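Side-chain contact in PHOX (Pseudomonas fluorescens, PDB 4A9V), which hydrolyses phosphate monoesters as an alkaline phosphatase, using an iron-calcium cofactor held within a beta-propeller: residues G157-L160 / M161-S164. Numbering follows the deposited sequence.
Sequences GHEL and MKTS
A short 3-10 segment, residues 159-161, in the surface loop between strands 148-152 and 171-173, illustrates how a brief helical segment can be tied together by a side-chain ion pair. Its backbone closes through Met161 N to His158 O (2.9 Å) and Lys162 N to Glu159 O (3.2 Å), both i to i+3. Where the segment begins, the His158 ring turns back on it: with CG anti to the backbone N (chi1 -165°), His158 ND1 accepts from Leu160 N at 3.0 Å in a nearly straight bond (173°), the donor tilted somewhat from the ring plane, while NE2 is hydrogen-bonded to the Asp363 carboxylate. Lys162, extended beyond CG, crosses the bent Glu159 chain and brings NZ to the syn side of Glu159 OE2 at 2.7 Å, about 34° out of the carboxylate plane. Lys162 NZ also donates to a water (3.1 Å) that in turn donates to Gly157 O, and Lys162 CE lies 3.4 Å from Gly157 O. A methionine in place of Lys162 would probably leave the Glu159 carboxylate without its charged mate and the bridging water without this donor. Ion pair and water thus join Lys162 to Glu159 and Gly157, and the nearby ammonium is likely to favour the charged form of Glu159.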
loop_
_atom_site.group_PDB
_atom_site.type_symbol
_atom_site.label_atom_id
_atom_site.label_comp_id
_atom_site.label_asym_id
_atom_site.label_seq_id
_atom_site.Cartn_x
_atom_site.Cartn_y
_atom_site.Cartn_z
ATOM N N GLY A 157 -3.671 8.144 -24.267
ATOM C CA GLY A 157 -3.948 8.188 -25.697
ATOM C C GLY A 157 -3.070 7.282 -26.542
ATOM O O GLY A 157 -3.201 7.261 -27.760
ATOM N N HIS A 158 -2.182 6.521 -25.917
ATOM C CA HIS A 158 -1.313 5.617 -26.669
ATOM C C HIS A 158 -2.111 4.477 -27.245
ATOM O O HIS A 158 -3.097 4.036 -26.653
ATOM C CB HIS A 158 -0.210 5.072 -25.774
ATOM C CG HIS A 158 0.920 4.437 -26.536
ATOM N ND1 HIS A 158 0.956 3.121 -26.814
ATOM C CD2 HIS A 158 2.054 4.996 -27.115
ATOM C CE1 HIS A 158 2.077 2.847 -27.511
ATOM N NE2 HIS A 158 2.740 3.998 -27.700
ATOM N N GLU A 159 -1.630 3.917 -28.350
ATOM C CA GLU A 159 -2.245 2.730 -28.937
ATOM C C GLU A 159 -2.454 1.602 -27.918
ATOM O O GLU A 159 -3.491 0.941 -27.925
ATOM C CB GLU A 159 -1.390 2.225 -30.096
ATOM C CG GLU A 159 -1.580 3.007 -31.389
ATOM C CD GLU A 159 -3.031 3.069 -31.837
ATOM O OE1 GLU A 159 -3.579 2.014 -32.222
ATOM O OE2 GLU A 159 -3.548 4.194 -31.993
ATOM N N LEU A 160 -1.478 1.387 -27.040
ATOM C CA LEU A 160 -1.559 0.297 -26.062
ATOM C C LEU A 160 -2.625 0.533 -24.990
ATOM O O LEU A 160 -2.944 -0.371 -24.219
ATOM C CB LEU A 160 -0.212 0.095 -25.371
ATOM C CG LEU A 160 0.881 -0.535 -26.230
ATOM C CD1 LEU A 160 2.202 -0.528 -25.481
ATOM C CD2 LEU A 160 0.496 -1.944 -26.649
ATOM N N MET A 161 -3.146 1.754 -24.931
ATOM C CA MET A 161 -4.125 2.137 -23.917
ATOM C C MET A 161 -5.537 2.230 -24.488
ATOM O O MET A 161 -6.463 2.615 -23.787
ATOM C CB MET A 161 -3.741 3.476 -23.282
ATOM C CG MET A 161 -2.355 3.477 -22.671
ATOM S SD MET A 161 -2.206 2.439 -21.196
ATOM C CE MET A 161 -2.817 3.570 -19.957
ATOM N N LYS A 162 -5.689 1.896 -25.764
ATOM C CA LYS A 162 -6.986 1.925 -26.428
ATOM C C LYS A 162 -7.647 0.550 -26.391
ATOM O O LYS A 162 -6.995 -0.470 -26.588
ATOM C CB LYS A 162 -6.823 2.383 -27.882
ATOM C CG LYS A 162 -6.305 3.809 -28.025
ATOM C CD LYS A 162 -6.038 4.162 -29.478
ATOM C CE LYS A 162 -5.545 5.593 -29.606
ATOM N NZ LYS A 162 -5.314 5.979 -31.025
ATOM N N THR A 163 -8.958 0.538 -26.178
ATOM C CA THR A 163 -9.734 -0.692 -26.194
ATOM C C THR A 163 -10.985 -0.470 -27.037
ATOM O O THR A 163 -11.301 0.659 -27.413
ATOM C CB THR A 163 -10.183 -1.073 -24.779
ATOM O OG1 THR A 163 -11.024 -0.035 -24.275
ATOM C CG2 THR A 163 -8.991 -1.275 -23.859
ATOM N N SER A 164 -11.766 -1.518 -27.245
ATOM C CA SER A 164 -13.001 -1.375 -28.004
ATOM C C SER A 164 -13.965 -0.412 -27.323
ATOM O O SER A 164 -14.653 0.366 -27.984
ATOM C CB SER A 164 -13.679 -2.727 -28.196
ATOM O OG SER A 164 -13.922 -3.358 -26.953
HETATM O O HOH W 1 -4.150 8.623 -29.897
#